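Local structure of prephenate dehydratase:Amino acid-binding ACT (6VH5) at residues R26-G31 with G66-A71; H96-Y101 with F196-K201. The protein probably converts prephenate to phenylpyruvate with loss of carbon dioxide and water, a step of phenylalanine biosynthesis, and carries an ACT domain that binds phenylalanine. All coordinates share one frame; numbering follows the deposited sequence.

Contact 1. Residues R26-G31 with G66-A71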
loop_
_atom_site.group_PDB
_atom_site.type_symbol
_atom_site.label_atom_id
_atom_site.label_comp_id
_atom_site.label_asym_id
_atom_site.label_seq_id
_atom_site.Cartn_x
_atom_site.Cartn_y
_atom_site.Cartn_z
ATOM N N ARG A 26 -24.829 9.322 5.852
ATOM C CA ARG A 26 -23.465 9.776 5.611
ATOM C C ARG A 26 -22.602 8.599 5.173
ATOM O O ARG A 26 -22.775 7.474 5.655
ATOM C CB ARG A 26 -22.867 10.418 6.867
ATOM C CG ARG A 26 -23.609 11.666 7.355
ATOM C CD ARG A 26 -23.335 12.839 6.446
ATOM N NE ARG A 26 -22.521 13.850 7.109
ATOM C CZ ARG A 26 -21.696 14.675 6.479
ATOM N NH1 ARG A 26 -21.570 14.610 5.162
ATOM N NH2 ARG A 26 -20.993 15.560 7.165
ATOM N N ILE A 27 -21.676 8.860 4.258
ATOM C CA ILE A 27 -20.696 7.875 3.827
ATOM C C ILE A 27 -19.309 8.470 4.011
ATOM O O ILE A 27 -18.972 9.487 3.388
ATOM C CB ILE A 27 -20.922 7.424 2.375
ATOM C CG1 ILE A 27 -19.732 6.578 1.901
ATOM C CG2 ILE A 27 -21.222 8.606 1.469
ATOM C CD1 ILE A 27 -20.039 5.697 0.704
ATOM N N SER A 28 -18.509 7.851 4.874
ATOM C CA SER A 28 -17.187 8.388 5.162
ATOM C C SER A 28 -16.193 8.058 4.053
ATOM O O SER A 28 -16.266 7.007 3.409
ATOM C CB SER A 28 -16.674 7.848 6.494
ATOM O OG SER A 28 -16.628 6.436 6.485
ATOM N N PHE A 29 -15.249 8.973 3.842
ATOM C CA PHE A 29 -14.128 8.721 2.948
ATOM C C PHE A 29 -12.899 9.423 3.508
ATOM O O PHE A 29 -13.006 10.402 4.254
ATOM C CB PHE A 29 -14.418 9.211 1.523
ATOM C CG PHE A 29 -14.464 10.720 1.394
ATOM C CD1 PHE A 29 -13.342 11.434 0.994
ATOM C CD2 PHE A 29 -15.627 11.423 1.679
ATOM C CE1 PHE A 29 -13.380 12.825 0.881
ATOM C CE2 PHE A 29 -15.672 12.808 1.564
ATOM C CZ PHE A 29 -14.547 13.511 1.162
ATOM N N GLN A 30 -11.724 8.942 3.107
ATOM C CA GLN A 30 -10.467 9.560 3.503
ATOM C C GLN A 30 -10.100 10.631 2.484
ATOM O O GLN A 30 -10.020 10.348 1.283
ATOM C CB GLN A 30 -9.353 8.515 3.608
ATOM C CG GLN A 30 -7.994 9.039 4.091
ATOM C CD GLN A 30 -7.201 9.782 2.998
ATOM O OE1 GLN A 30 -7.211 9.394 1.829
ATOM N NE2 GLN A 30 -6.526 10.864 3.386
ATOM N N GLY A 31 -9.867 11.859 2.972
ATOM C CA GLY A 31 -9.379 12.980 2.201
ATOM C C GLY A 31 -10.196 14.239 2.443
ATOM O O GLY A 31 -10.996 14.332 3.383
ATOM N N GLY A 66 -21.119 5.020 14.239
ATOM C CA GLY A 66 -22.414 5.421 13.746
ATOM C C GLY A 66 -22.448 6.803 13.140
ATOM O O GLY A 66 -23.528 7.265 12.749
ATOM N N ALA A 67 -21.303 7.484 13.055
ATOM C CA ALA A 67 -21.261 8.751 12.335
ATOM C C ALA A 67 -21.623 8.562 10.872
ATOM O O ALA A 67 -22.240 9.442 10.262
ATOM C CB ALA A 67 -19.867 9.371 12.433
ATOM N N ALA A 68 -21.258 7.426 10.294
ATOM C CA ALA A 68 -21.539 7.168 8.893
ATOM C C ALA A 68 -22.130 5.779 8.736
ATOM O O ALA A 68 -21.726 4.842 9.427
ATOM C CB ALA A 68 -20.271 7.319 8.042
ATOM N N ASP A 69 -23.071 5.655 7.798
ATOM C CA ASP A 69 -23.658 4.354 7.501
ATOM C C ASP A 69 -22.697 3.464 6.722
ATOM O O ASP A 69 -22.687 2.246 6.932
ATOM C CB ASP A 69 -24.947 4.543 6.705
ATOM C CG ASP A 69 -25.955 5.411 7.424
ATOM O OD1 ASP A 69 -25.825 5.583 8.655
ATOM O OD2 ASP A 69 -26.864 5.935 6.747
ATOM N N LEU A 70 -21.863 4.050 5.861
ATOM C CA LEU A 70 -20.960 3.300 4.998
ATOM C C LEU A 70 -19.631 4.035 4.903
ATOM O O LEU A 70 -19.542 5.241 5.164
ATOM C CB LEU A 70 -21.522 3.123 3.577
ATOM C CG LEU A 70 -22.892 2.497 3.326
ATOM C CD1 LEU A 70 -23.288 2.683 1.855
ATOM C CD2 LEU A 70 -22.877 1.027 3.710
ATOM N N ALA A 71 -18.605 3.312 4.455
ATOM C CA ALA A 71 -17.299 3.904 4.203
ATOM C C ALA A 71 -16.811 3.493 2.822
ATOM O O ALA A 71 -16.954 2.329 2.424
ATOM C CB ALA A 71 -16.272 3.485 5.266
#
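Arg26 O with Asp69 N, and Ser28 N with Leu70 O, form two backbone bonds running in opposite senses between the segments. Arg26 O accepts the amide of Asp69 (N to O 2.8 Å). Two residues on from Arg26, Ser28 N reaches Leu70 O at 2.8 Å. Leu70 O is also approached by Ile27 CA at 3.2 Å in a CA-H...O contact. Alongside the two bonds, on the Ser28 side, lies the methyl of Ala68, its CB 3.5 Å from Arg26 O and close to Ser28 N as well.

The side chains then sort onto two faces. Ile27 turns CG1 away from its own backbone N (chi1 170°), which lays that branch over Leu70 O and brings CD1 to 4.1 Å from Leu70 CB. On the other face Ser28 OG presses on the Ala71 methyl, 3.2 Å from its CB, while its hydrogen bond goes to Ala59 O in helix 56-64.

Here a parallel strand pair is made without sequence adjacency: strand 26-30 lies in the sheet between 49-53 and 70-77, as in the type 2 periplasmic-binding-protein fold to which this catalytic domain is related. Helix 36-44 packs on the Ile27 face and helix 56-64 on the Ser28 and Ala71 face.

Further out, the turn into the second strand is tied to the chain just ahead of Arg26. The Asp69 carboxylate spreads over two amides, OD1 taking Thr24 N and OD2 Asn25 N. Ala67 O, against which Arg26 CB rests at 3.6 Å, is bonded to Thr24 OG1.

Contact 2. Residues H96-Y101 with F196-K201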
loop_
_atom_site.group_PDB
_atom_site.type_symbol
_atom_site.label_atom_id
_atom_site.label_comp_id
_atom_site.label_asym_id
_atom_site.label_seq_id
_atom_site.Cartn_x
_atom_site.Cartn_y
_atom_site.Cartn_z
ATOM N N HIS A 96 -17.992 -5.318 7.067
ATOM C CA HIS A 96 -18.267 -6.163 5.924
ATOM C C HIS A 96 -18.181 -5.346 4.647
ATOM O O HIS A 96 -18.401 -4.132 4.637
ATOM C CB HIS A 96 -19.657 -6.779 6.062
ATOM C CG HIS A 96 -19.845 -7.548 7.336
ATOM N ND1 HIS A 96 -19.825 -8.927 7.390
ATOM C CD2 HIS A 96 -20.061 -7.125 8.604
ATOM C CE1 HIS A 96 -20.015 -9.317 8.639
ATOM N NE2 HIS A 96 -20.168 -8.244 9.395
ATOM N N ILE A 97 -17.857 -6.032 3.564
ATOM C CA ILE A 97 -17.867 -5.438 2.240
ATOM C C ILE A 97 -19.255 -5.647 1.651
ATOM O O ILE A 97 -19.727 -6.780 1.547
ATOM C CB ILE A 97 -16.785 -6.072 1.362
ATOM C CG1 ILE A 97 -15.451 -6.019 2.109
ATOM C CG2 ILE A 97 -16.709 -5.348 0.027
ATOM C CD1 ILE A 97 -14.348 -6.804 1.455
ATOM N N VAL A 98 -19.916 -4.557 1.277
ATOM C CA VAL A 98 -21.252 -4.609 0.706
ATOM C C VAL A 98 -21.289 -4.022 -0.697
ATOM O O VAL A 98 -22.368 -3.776 -1.236
ATOM C CB VAL A 98 -22.275 -3.910 1.622
ATOM C CG1 VAL A 98 -22.433 -4.690 2.932
ATOM C CG2 VAL A 98 -21.828 -2.507 1.904
ATOM N N GLY A 99 -20.123 -3.807 -1.301
ATOM C CA GLY A 99 -20.029 -3.260 -2.632
ATOM C C GLY A 99 -18.601 -2.946 -3.031
ATOM O O GLY A 99 -17.697 -2.894 -2.186
ATOM N N GLU A 100 -18.389 -2.744 -4.327
ATOM C CA GLU A 100 -17.102 -2.332 -4.860
ATOM C C GLU A 100 -17.347 -1.259 -5.909
ATOM O O GLU A 100 -18.471 -1.065 -6.379
ATOM C CB GLU A 100 -16.308 -3.529 -5.450
ATOM C CG GLU A 100 -16.891 -4.154 -6.716
ATOM C CD GLU A 100 -15.977 -5.224 -7.359
ATOM O OE1 GLU A 100 -14.870 -5.502 -6.830
ATOM O OE2 GLU A 100 -16.368 -5.784 -8.413
ATOM N N TYR A 101 -16.296 -0.526 -6.251
ATOM C CA TYR A 101 -16.439 0.522 -7.255
ATOM C C TYR A 101 -15.101 0.736 -7.942
ATOM O O TYR A 101 -14.059 0.774 -7.281
ATOM C CB TYR A 101 -16.945 1.841 -6.654
ATOM C CG TYR A 101 -17.265 2.877 -7.716
ATOM C CD1 TYR A 101 -18.437 2.797 -8.462
ATOM C CD2 TYR A 101 -16.381 3.917 -7.994
ATOM C CE1 TYR A 101 -18.727 3.731 -9.446
ATOM C CE2 TYR A 101 -16.658 4.854 -8.984
ATOM C CZ TYR A 101 -17.835 4.755 -9.695
ATOM O OH TYR A 101 -18.116 5.674 -10.670
ATOM N N PHE A 196 -12.352 0.680 -5.205
ATOM C CA PHE A 196 -12.839 0.861 -3.852
ATOM C C PHE A 196 -13.657 -0.351 -3.422
ATOM O O PHE A 196 -14.190 -1.093 -4.253
ATOM C CB PHE A 196 -13.705 2.120 -3.735
ATOM C CG PHE A 196 -13.017 3.383 -4.140
ATOM C CD1 PHE A 196 -12.951 3.759 -5.476
ATOM C CD2 PHE A 196 -12.455 4.212 -3.186
ATOM C CE1 PHE A 196 -12.330 4.931 -5.851
ATOM C CE2 PHE A 196 -11.828 5.390 -3.554
ATOM C CZ PHE A 196 -11.765 5.750 -4.888
ATOM N N VAL A 197 -13.754 -0.533 -2.104
ATOM C CA VAL A 197 -14.729 -1.426 -1.488
ATOM C C VAL A 197 -15.597 -0.585 -0.563
ATOM O O VAL A 197 -15.109 0.348 0.082
ATOM C CB VAL A 197 -14.079 -2.586 -0.708
ATOM C CG1 VAL A 197 -13.496 -3.621 -1.673
ATOM C CG2 VAL A 197 -13.017 -2.045 0.233
ATOM N N VAL A 198 -16.884 -0.901 -0.528
ATOM C CA VAL A 198 -17.845 -0.225 0.331
ATOM C C VAL A 198 -17.988 -1.038 1.613
ATOM O O VAL A 198 -18.330 -2.222 1.563
ATOM C CB VAL A 198 -19.193 -0.079 -0.390
ATOM C CG1 VAL A 198 -20.142 0.810 0.399
ATOM C CG2 VAL A 198 -18.963 0.456 -1.801
ATOM N N LEU A 199 -17.757 -0.401 2.762
ATOM C CA LEU A 199 -17.744 -1.097 4.040
ATOM C C LEU A 199 -18.978 -0.757 4.864
ATOM O O LEU A 199 -19.549 0.331 4.745
ATOM C CB LEU A 199 -16.483 -0.773 4.848
ATOM C CG LEU A 199 -15.172 -1.099 4.126
ATOM C CD1 LEU A 199 -14.006 -0.941 5.076
ATOM C CD2 LEU A 199 -15.174 -2.473 3.471
ATOM N N SER A 200 -19.379 -1.704 5.713
ATOM C CA SER A 200 -20.539 -1.533 6.575
ATOM C C SER A 200 -20.291 -2.221 7.909
ATOM O O SER A 200 -19.578 -3.224 7.985
ATOM C CB SER A 200 -21.804 -2.114 5.923
ATOM O OG SER A 200 -22.874 -2.173 6.847
ATOM N N LYS A 201 -20.949 -1.703 8.948
ATOM C CA LYS A 201 -20.835 -2.274 10.284
ATOM C C LYS A 201 -21.683 -3.526 10.428
ATOM O O LYS A 201 -21.355 -4.409 11.229
ATOM C CB LYS A 201 -21.244 -1.223 11.325
ATOM C CG LYS A 201 -21.319 -1.706 12.786
ATOM C CD LYS A 201 -22.087 -0.699 13.652
ATOM C CE LYS A 201 -21.873 -0.909 15.150
ATOM N NZ LYS A 201 -20.553 -0.388 15.603
#
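Gly99 O is held from the strand opposite by Val198 N at 2.7 Å, a nearly straight N-H...O that nevertheless comes from well above the carbonyl plane. The CA-H of Val197 approaches the same oxygen. The next rung is displaced: Val98 N, and not the amide of Gly99, bonds to Val198 O at 2.8 Å. Val98 and Gly99 together thus face the single residue Val198, which is a beta bulge in the antiparallel pair. Val198 CG2 lies 3.6 Å from Gly99 C, where glycine presents only backbone. Val98 lays CG2 across the Val198 side chain at about a right angle, 4.0 Å from CG1.

Two-way backbone bonding resumes on both sides of the bulge. His96 and Ser200 exchange two backbone bonds, as do Tyr101 and Phe196, whose ring also meets Tyr101 O at its edge, in plane. The edge of the Tyr101 ring takes Phe196 CD1, 4.3 Å from Tyr101 CD2. On the other face Ile97 and Leu199 run side by side, Ile97 CG1 3.8 Å from Leu199 CD2, while Ile97 CG2 reaches Val197 CB.

Helix 36-44 packs on the Tyr101 and Phe196 face, and the Phe196 side chain touches that of Thr194, a residue predicted to be essential for the dehydratase reaction. Glu100 sets CB against Phe196 O at 3.4 Å. Its chi1 of 68° and extended chain beyond then carry the carboxylate away from the pair. OE1 forms a salt bridge with Arg195 in strand 193-200, and OE2 meets Arg300 NE and Ser297 N in the chain after strand 286-295. Such partners would favour the ionised form, and one carboxylate thus probably links the paired strand to the C-terminal chain.

Followed from the N terminus, the chain lays down strand 26-30, passes through helix 36-44, strand 49-53 and helix 56-64, and closes its first loop when 70-77 arrives beside 26-30 in contact 1. Only afterwards does 96-104 open the second, longer loop, which holds the whole 108-183 sheet and its helices and closes when 193-200 returns in contact 2. The loops therefore follow in series, neither enclosing nor crossing the other. In space they join: strand 193-200 fits between 70-77 and 96-104, with a probable hydrogen bond from Leu199 N to Ala71 O and Leu70 packed on Val198 and Ser200, making one continuous sheet.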